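Local coordinates for pyruvate formate-lyase 2 (Archaeoglobus fulgidus, PDB 2F3O), which is of unknown function but belongs to the glycyl radical enzymes, related to pyruvate formate-lyase and glycerol dehydratase, and may act as a lyase, at residues Ser154-Asn159 / Leu516-Cys521; Val158-Leu163 / Ile273-Ile278; Lys509-Leu514 / Gly525-Arg530. All blocks are in the same frame, centred on the assembly; numbering follows the deposited sequence.

Contact 1. Residues Ser154-Asn159 / Leu516-Cys521; sequences SHVAVN and LCVEDC
Asn159 turns CG anti to its own backbone N (chi1 -164°), which sends the amide past its CB toward Glu519; Glu519 answers with a chain that is extended beyond CG. Asn159 ND2 thereby comes 2.9 Å from Glu519 OE2, but the bond is weak: the N-H points well off the oxygen, and amide and carboxylate planes are turned 51° apart as the two side chains pass at a slant. The same ND2 has a stronger partner in the carbonyl of Gly433. The backbones are joined just beside this pair, where Asn159 N donates to Cys517 O at 3.0 Å. Two apolar contacts complete the junction. Val158 CG1 touches Cys517 CB at 3.6 Å, with Cys517 SG a little farther off. On the Val518 side, Val156 CG2 and Val518 CG2 meet tip to tip at 4.1 Å. Val518 also begins a type II beta turn, closed by Cys521 N bonding to Val518 O, through which the chain doubles back into helix 521-524. The contact is a buried join between the short strand about 156-157, with the residues just after it, and the loop linking helix 512-516 to helix 521-524. Asp414 and Arg416 of a second subunit pack against Glu519 and Asn159, Arg416 in only a long, weak ion pair with Glu519. Val156 also leans on Phe436 of strand 435-445, while Val158 and Cys517 both pack on Leu163 of helix 160-164.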
loop_
_atom_site.group_PDB
_atom_site.type_symbol
_atom_site.label_atom_id
_atom_site.label_comp_id
_atom_site.label_asym_id
_atom_site.label_seq_id
_atom_site.Cartn_x
_atom_site.Cartn_y
_atom_site.Cartn_z
ATOM N N SER A 154 10.347 18.484 19.611
ATOM C CA SER A 154 9.398 18.917 20.650
ATOM C C SER A 154 8.113 19.548 20.079
ATOM O O SER A 154 7.524 19.013 19.128
ATOM C CB SER A 154 10.061 19.877 21.636
ATOM O OG SER A 154 11.102 19.260 22.365
ATOM N N HIS A 155 7.702 20.685 20.642
ATOM C CA HIS A 155 6.510 21.416 20.178
ATOM C C HIS A 155 5.281 20.568 19.981
ATOM O O HIS A 155 4.784 20.465 18.874
ATOM C CB HIS A 155 6.786 22.152 18.869
ATOM C CG HIS A 155 7.815 23.217 18.998
ATOM N ND1 HIS A 155 9.164 22.942 18.984
ATOM C CD2 HIS A 155 7.696 24.552 19.169
ATOM C CE1 HIS A 155 9.835 24.066 19.126
ATOM N NE2 HIS A 155 8.968 25.055 19.265
ATOM N N VAL A 156 4.814 19.934 21.036
ATOM C CA VAL A 156 3.618 19.135 20.934
ATOM C C VAL A 156 2.941 19.179 22.284
ATOM O O VAL A 156 3.615 19.121 23.310
ATOM C CB VAL A 156 3.942 17.670 20.479
ATOM C CG1 VAL A 156 5.086 17.076 21.266
ATOM C CG2 VAL A 156 2.706 16.781 20.543
ATOM N N ALA A 157 1.630 19.368 22.297
ATOM C CA ALA A 157 0.867 19.103 23.491
ATOM C C ALA A 157 0.725 17.578 23.678
ATOM O O ALA A 157 0.119 16.886 22.857
ATOM C CB ALA A 157 -0.483 19.767 23.420
ATOM N N VAL A 158 1.314 17.088 24.766
ATOM C CA VAL A 158 1.330 15.694 25.177
ATOM C C VAL A 158 -0.057 15.128 25.414
ATOM O O VAL A 158 -0.895 15.761 26.046
ATOM C CB VAL A 158 2.083 15.612 26.493
ATOM C CG1 VAL A 158 2.129 14.203 27.013
ATOM C CG2 VAL A 158 3.469 16.177 26.328
ATOM N N ASN A 159 -0.317 13.936 24.894
ATOM C CA ASN A 159 -1.623 13.328 25.085
ATOM C C ASN A 159 -1.784 12.734 26.492
ATOM O O ASN A 159 -1.678 11.521 26.680
ATOM C CB ASN A 159 -1.853 12.270 24.021
ATOM C CG ASN A 159 -3.302 11.849 23.900
ATOM O OD1 ASN A 159 -4.109 12.051 24.810
ATOM N ND2 ASN A 159 -3.633 11.205 22.774
ATOM N N LEU A 516 5.340 7.477 23.204
ATOM C CA LEU A 516 4.247 6.824 23.914
ATOM C C LEU A 516 3.097 7.784 24.110
ATOM O O LEU A 516 1.924 7.389 24.135
ATOM C CB LEU A 516 4.706 6.281 25.260
ATOM C CG LEU A 516 5.065 4.793 25.335
ATOM C CD1 LEU A 516 5.731 4.300 24.059
ATOM C CD2 LEU A 516 5.975 4.573 26.517
ATOM N N CYS A 517 3.452 9.061 24.202
ATOM C CA CYS A 517 2.490 10.100 24.492
ATOM C C CYS A 517 1.830 10.694 23.276
ATOM O O CYS A 517 1.110 11.674 23.436
ATOM C CB CYS A 517 3.169 11.270 25.186
ATOM S SG CYS A 517 4.282 10.875 26.493
ATOM N N VAL A 518 2.121 10.213 22.070
ATOM C CA VAL A 518 1.474 10.801 20.897
ATOM C C VAL A 518 0.783 9.737 20.071
ATOM O O VAL A 518 1.415 8.819 19.573
ATOM C CB VAL A 518 2.434 11.633 20.011
ATOM C CG1 VAL A 518 1.675 12.226 18.814
ATOM C CG2 VAL A 518 3.107 12.737 20.811
ATOM N N GLU A 519 -0.521 9.879 19.905
ATOM C CA GLU A 519 -1.316 8.755 19.477
ATOM C C GLU A 519 -1.103 8.307 18.047
ATOM O O GLU A 519 -0.730 9.076 17.159
ATOM C CB GLU A 519 -2.792 8.946 19.770
ATOM C CG GLU A 519 -3.370 7.844 20.623
ATOM C CD GLU A 519 -4.828 8.080 20.958
ATOM O OE1 GLU A 519 -5.634 7.114 20.908
ATOM O OE2 GLU A 519 -5.176 9.238 21.268
ATOM N N ASP A 520 -1.387 7.014 17.908
ATOM C CA ASP A 520 -0.972 6.085 16.861
ATOM C C ASP A 520 0.481 5.569 16.978
ATOM O O ASP A 520 0.741 4.461 16.564
ATOM C CB ASP A 520 -1.409 6.534 15.459
ATOM C CG ASP A 520 -2.925 6.578 15.309
ATOM O OD1 ASP A 520 -3.626 6.463 16.325
ATOM O OD2 ASP A 520 -3.415 6.723 14.171
ATOM N N CYS A 521 1.397 6.314 17.597
ATOM C CA CYS A 521 2.810 5.882 17.655
ATOM C C CYS A 521 3.051 4.549 18.299
ATOM O O CYS A 521 3.664 3.670 17.688
ATOM C CB CYS A 521 3.678 6.863 18.410
ATOM S SG CYS A 521 4.083 8.338 17.529
#

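Contact 2. Residues Val158-Leu163 / Ile273-Ile278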
loop_
_atom_site.group_PDB
_atom_site.type_symbol
_atom_site.label_atom_id
_atom_site.label_comp_id
_atom_site.label_asym_id
_atom_site.label_seq_id
_atom_site.Cartn_x
_atom_site.Cartn_y
_atom_site.Cartn_z
ATOM N N VAL A 158 1.314 17.088 24.766
ATOM C CA VAL A 158 1.330 15.694 25.177
ATOM C C VAL A 158 -0.057 15.128 25.414
ATOM O O VAL A 158 -0.895 15.761 26.046
ATOM C CB VAL A 158 2.083 15.612 26.493
ATOM C CG1 VAL A 158 2.129 14.203 27.013
ATOM C CG2 VAL A 158 3.469 16.177 26.328
ATOM N N ASN A 159 -0.317 13.936 24.894
ATOM C CA ASN A 159 -1.623 13.328 25.085
ATOM C C ASN A 159 -1.784 12.734 26.492
ATOM O O ASN A 159 -1.678 11.521 26.680
ATOM C CB ASN A 159 -1.853 12.270 24.021
ATOM C CG ASN A 159 -3.302 11.849 23.900
ATOM O OD1 ASN A 159 -4.109 12.051 24.810
ATOM N ND2 ASN A 159 -3.633 11.205 22.774
ATOM N N TYR A 160 -2.063 13.594 27.467
ATOM C CA TYR A 160 -2.338 13.129 28.813
ATOM C C TYR A 160 -3.557 12.237 28.988
ATOM O O TYR A 160 -3.455 11.244 29.703
ATOM C CB TYR A 160 -2.277 14.258 29.842
ATOM C CG TYR A 160 -0.845 14.665 30.058
ATOM C CD1 TYR A 160 -0.392 15.911 29.683
ATOM C CD2 TYR A 160 0.069 13.765 30.577
ATOM C CE1 TYR A 160 0.933 16.264 29.848
ATOM C CE2 TYR A 160 1.394 14.102 30.741
ATOM C CZ TYR A 160 1.825 15.349 30.372
ATOM O OH TYR A 160 3.139 15.694 30.537
ATOM N N PRO A 161 -4.696 12.542 28.327
ATOM C CA PRO A 161 -5.775 11.566 28.477
ATOM C C PRO A 161 -5.507 10.135 27.969
ATOM O O PRO A 161 -6.099 9.202 28.504
ATOM C CB PRO A 161 -6.953 12.215 27.734
ATOM C CG PRO A 161 -6.387 13.241 26.912
ATOM C CD PRO A 161 -5.141 13.707 27.547
ATOM N N TYR A 162 -4.626 9.971 26.974
ATOM C CA TYR A 162 -4.192 8.641 26.513
ATOM C C TYR A 162 -3.422 7.951 27.635
ATOM O O TYR A 162 -3.616 6.757 27.909
ATOM C CB TYR A 162 -3.285 8.767 25.272
ATOM C CG TYR A 162 -2.868 7.455 24.612
ATOM C CD1 TYR A 162 -3.809 6.636 24.016
ATOM C CD2 TYR A 162 -1.524 7.041 24.583
ATOM C CE1 TYR A 162 -3.454 5.461 23.400
ATOM C CE2 TYR A 162 -1.151 5.835 23.956
ATOM C CZ TYR A 162 -2.143 5.047 23.376
ATOM O OH TYR A 162 -1.860 3.838 22.758
ATOM N N LEU A 163 -2.558 8.735 28.273
ATOM C CA LEU A 163 -1.681 8.259 29.319
ATOM C C LEU A 163 -2.491 7.911 30.552
ATOM O O LEU A 163 -2.316 6.835 31.124
ATOM C CB LEU A 163 -0.608 9.308 29.636
ATOM C CG LEU A 163 0.429 9.505 28.520
ATOM C CD1 LEU A 163 1.435 10.572 28.872
ATOM C CD2 LEU A 163 1.139 8.193 28.177
ATOM N N ILE A 273 6.828 21.821 25.032
ATOM C CA ILE A 273 6.210 20.573 25.432
ATOM C C ILE A 273 5.030 20.942 26.319
ATOM O O ILE A 273 5.211 21.396 27.438
ATOM C CB ILE A 273 7.190 19.702 26.210
ATOM C CG1 ILE A 273 8.472 19.529 25.421
ATOM C CG2 ILE A 273 6.587 18.354 26.516
ATOM C CD1 ILE A 273 9.485 18.685 26.131
ATOM N N SER A 274 3.819 20.760 25.814
ATOM C CA SER A 274 2.645 21.365 26.437
ATOM C C SER A 274 1.686 20.340 27.006
ATOM O O SER A 274 1.821 19.143 26.757
ATOM C CB SER A 274 1.939 22.254 25.425
ATOM O OG SER A 274 2.861 23.196 24.886
ATOM N N MET A 275 0.717 20.800 27.784
ATOM C CA MET A 275 -0.139 19.878 28.514
ATOM C C MET A 275 -1.545 19.733 27.938
ATOM O O MET A 275 -2.327 18.903 28.398
ATOM C CB MET A 275 -0.200 20.262 29.987
ATOM C CG MET A 275 1.040 19.867 30.764
ATOM S SD MET A 275 1.152 20.762 32.333
ATOM C CE MET A 275 2.390 21.997 31.913
ATOM N N GLY A 276 -1.868 20.544 26.940
ATOM C CA GLY A 276 -3.123 20.387 26.216
ATOM C C GLY A 276 -4.348 20.906 26.915
ATOM O O GLY A 276 -4.284 21.840 27.697
ATOM N N ARG A 277 -5.483 20.291 26.646
ATOM C CA ARG A 277 -6.722 20.735 27.276
ATOM C C ARG A 277 -6.885 20.195 28.687
ATOM O O ARG A 277 -7.780 19.394 28.965
ATOM C CB ARG A 277 -7.919 20.366 26.428
ATOM C CG ARG A 277 -7.876 20.987 25.071
ATOM C CD ARG A 277 -9.126 20.654 24.315
ATOM N NE ARG A 277 -10.205 21.546 24.696
ATOM C CZ ARG A 277 -11.392 21.499 24.127
ATOM N NH1 ARG A 277 -11.595 20.606 23.181
ATOM N NH2 ARG A 277 -12.359 22.340 24.483
ATOM N N ILE A 278 -6.026 20.708 29.562
ATOM C CA ILE A 278 -5.890 20.306 30.947
ATOM C C ILE A 278 -7.159 20.493 31.776
ATOM O O ILE A 278 -7.412 19.719 32.691
ATOM C CB ILE A 278 -4.685 21.040 31.572
ATOM C CG1 ILE A 278 -4.193 20.352 32.837
ATOM C CG2 ILE A 278 -4.998 22.503 31.805
ATOM C CD1 ILE A 278 -2.806 20.785 33.253
#
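The ring of Tyr160 presents an edge to the backbone of Met275, whose CA lies in the ring plane, 4.0 Å from Tyr160 CE1. Over one face sits Val158 CG1, two residues back in the same segment and displaced toward the rim. Met275 CG reaches the same corner of the ring from an oblique direction, 3.7 Å from Tyr160 CE1. Tyr160 holds CG anti to its carbonyl carbon (chi1 -73°), which swings the ring off the first turn of helix 160-164 and across to the other segment; its hydroxyl is hydrogen-bonded to Gln261. Next to the ring, Val158 N donates to Ser274 O at 2.9 Å. Val158 CG2, on the side of its backbone N, slants across the Ile273 side chain, 3.8 Å from Ile273 CG2. After Val158 the chain bends sharply: Tyr160 N bonds back to Val158 O at 2.8 Å in an inverse gamma turn centred on Asn159. Asn159 then N-caps the helix, its OD1 accepting from Tyr162 N at 3.0 Å, with the donor above the amide plane.

Helix 250-267 packs against both segments: Leu264 and Val260 meet Val158 and Tyr160, while His265 and Gln261 meet Ile273 and Met275. Ser274 is bonded through its backbone to Val156 as well as to Val158, the parallel pattern of strands 156-157 and 273-274. The one hydrogen bond across the segments is thus made by main-chain atoms, and the side-chain contacts around it are apolar, all within the buried interior.

Contact 3. Residues Lys509-Leu514 / Gly525-Arg530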
loop_
_atom_site.group_PDB
_atom_site.type_symbol
_atom_site.label_atom_id
_atom_site.label_comp_id
_atom_site.label_asym_id
_atom_site.label_seq_id
_atom_site.Cartn_x
_atom_site.Cartn_y
_atom_site.Cartn_z
ATOM N N LYS A 509 18.176 11.046 16.661
ATOM C CA LYS A 509 17.468 11.459 17.859
ATOM C C LYS A 509 16.006 11.017 17.758
ATOM O O LYS A 509 15.087 11.850 17.642
ATOM C CB LYS A 509 17.598 12.984 18.003
ATOM C CG LYS A 509 16.863 13.679 19.160
ATOM C CD LYS A 509 17.519 13.421 20.451
ATOM C CE LYS A 509 16.850 14.216 21.529
ATOM N NZ LYS A 509 16.951 13.475 22.817
ATOM N N PRO A 510 15.770 9.693 17.767
ATOM C CA PRO A 510 14.374 9.329 17.988
ATOM C C PRO A 510 14.016 9.552 19.472
ATOM O O PRO A 510 14.905 9.587 20.334
ATOM C CB PRO A 510 14.314 7.852 17.596
ATOM C CG PRO A 510 15.707 7.344 17.799
ATOM C CD PRO A 510 16.646 8.513 17.625
ATOM N N THR A 511 12.740 9.772 19.760
ATOM C CA THR A 511 12.337 10.154 21.104
ATOM C C THR A 511 11.222 9.266 21.650
ATOM O O THR A 511 10.050 9.643 21.619
ATOM C CB THR A 511 11.907 11.623 21.132
ATOM O OG1 THR A 511 10.886 11.855 20.151
ATOM C CG2 THR A 511 13.105 12.537 20.842
ATOM N N PRO A 512 11.590 8.074 22.147
ATOM C CA PRO A 512 10.668 7.008 22.540
ATOM C C PRO A 512 9.663 7.324 23.638
ATOM O O PRO A 512 8.541 6.847 23.565
ATOM C CB PRO A 512 11.597 5.897 23.034
ATOM C CG PRO A 512 12.923 6.218 22.484
ATOM C CD PRO A 512 12.995 7.680 22.331
ATOM N N LEU A 513 10.033 8.073 24.665
ATOM C CA LEU A 513 9.039 8.395 25.703
ATOM C C LEU A 513 7.916 9.262 25.143
ATOM O O LEU A 513 6.731 8.927 25.326
ATOM C CB LEU A 513 9.674 9.042 26.939
ATOM C CG LEU A 513 8.715 9.458 28.056
ATOM C CD1 LEU A 513 7.979 8.270 28.621
ATOM C CD2 LEU A 513 9.459 10.199 29.159
ATOM N N LEU A 514 8.304 10.327 24.424
ATOM C CA LEU A 514 7.390 11.212 23.728
ATOM C C LEU A 514 6.499 10.443 22.769
ATOM O O LEU A 514 5.301 10.711 22.682
ATOM C CB LEU A 514 8.172 12.284 22.976
ATOM C CG LEU A 514 7.329 13.282 22.176
ATOM C CD1 LEU A 514 6.381 14.021 23.095
ATOM C CD2 LEU A 514 8.195 14.238 21.380
ATOM N N GLY A 525 3.718 1.070 16.508
ATOM C CA GLY A 525 5.081 0.646 16.761
ATOM C C GLY A 525 6.113 1.412 15.967
ATOM O O GLY A 525 7.151 0.865 15.606
ATOM N N VAL A 526 5.810 2.675 15.664
ATOM C CA VAL A 526 6.767 3.572 14.998
ATOM C C VAL A 526 6.968 4.817 15.825
ATOM O O VAL A 526 6.021 5.338 16.399
ATOM C CB VAL A 526 6.398 3.867 13.489
ATOM C CG1 VAL A 526 4.996 3.487 13.173
ATOM C CG2 VAL A 526 6.659 5.287 13.093
ATOM N N ASP A 527 8.218 5.248 15.947
ATOM C CA ASP A 527 8.548 6.471 16.674
ATOM C C ASP A 527 7.907 7.724 16.060
ATOM O O ASP A 527 7.727 7.807 14.854
ATOM C CB ASP A 527 10.067 6.658 16.730
ATOM C CG ASP A 527 10.487 7.746 17.711
ATOM O OD1 ASP A 527 10.431 7.493 18.935
ATOM O OD2 ASP A 527 10.850 8.860 17.279
ATOM N N VAL A 528 7.576 8.684 16.917
ATOM C CA VAL A 528 7.096 9.999 16.529
ATOM C C VAL A 528 7.931 10.787 15.495
ATOM O O VAL A 528 7.370 11.471 14.633
ATOM C CB VAL A 528 6.824 10.840 17.790
ATOM C CG1 VAL A 528 8.061 11.539 18.292
ATOM C CG2 VAL A 528 5.669 11.800 17.548
ATOM N N SER A 529 9.252 10.643 15.524
ATOM C CA SER A 529 10.087 11.391 14.630
ATOM C C SER A 529 10.142 10.730 13.263
ATOM O O SER A 529 10.713 11.266 12.310
ATOM C CB SER A 529 11.475 11.492 15.208
ATOM O OG SER A 529 12.069 10.230 15.223
ATOM N N ARG A 530 9.543 9.555 13.172
ATOM C CA ARG A 530 9.519 8.798 11.938
ATOM C C ARG A 530 8.097 8.906 11.339
ATOM O O ARG A 530 7.842 8.508 10.203
ATOM C CB ARG A 530 9.950 7.359 12.247
ATOM C CG ARG A 530 9.893 6.363 11.105
ATOM C CD ARG A 530 11.084 6.487 10.185
ATOM N NE ARG A 530 12.320 6.107 10.852
ATOM C CZ ARG A 530 13.508 6.133 10.262
ATOM N NH1 ARG A 530 13.620 6.517 8.984
ATOM N NH2 ARG A 530 14.586 5.766 10.945
#
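An Asx turn at Asp527 reaches across to the N-terminal start of helix 512-516 and ties it to the loop before strand 535-543. The turn follows a Schellman motif that ends helix 521-524, with Gly525, at positive phi, as its C-prime residue. Asp527 carries CG anti to its backbone N (chi1 -168°), which directs the carboxylate at Thr511. Thr511 N donates to Asp527 OD2 at 3.2 Å, arriving on the syn side but 26° out of the carboxylate plane, along a fairly straight N-H line of 162°. Two further donors come from Ser529: its backbone N, 3.0 Å from Asp527 OD2 and above the carboxylate plane, closes the turn, while Ser529 OG, 2.8 Å from Asp527 OD2, approaches on the anti side close to that plane. The other carboxylate oxygen, Asp527 OD1, takes a hydrogen bond from the Ser515 hydroxyl. The turn is braced again by Arg530 N, which bonds to Asp527 O.

Carbon atoms pack around this polar core. Pro510 CB rests 3.6 Å from Asp527 OD2. Val528 points its CG1 between Thr511 and Leu514, 3.4 Å from Thr511 OG1 and 4.1 Å from Leu514 CD2, crossing both side chains obliquely. Pro510 and Pro512 back onto Ile40 of helix 39-53. Glu267 of helix 250-267 accepts from Leu513 N and Leu514 N in the first turn of helix 512-516.

Asp527 is buried, but three donors grip its OD2 from different directions and a fourth holds OD1, which should fix the rotation of the carboxylate. Such a set of N-H and hydroxyl donors would be expected to stabilise the ionised form, although none of the donors named is a basic side chain.

All three contacts are buried, though contact 3 lies farther from the chain centre, about 20 Å against 15 Å for the others. Contacts 1 and 2 share Val158 and Asn159, from which one meets the loop after helix 512-516 and the other strand 273-274, and both reach the second subunit. Contacts 1 and 3 interleave along the chain, since 509-530 supplies three of their four segments, and Val156 CG1 packs 3.8 Å from Leu514 CD1. Contacts 2 and 3 do not touch, with centres about 17 Å apart. Contacts 1 and 2 rest mainly on main-chain bonds and apolar side chains, with one weak amide-carboxylate bond in contact 1; contact 3 is organised by one carboxylate.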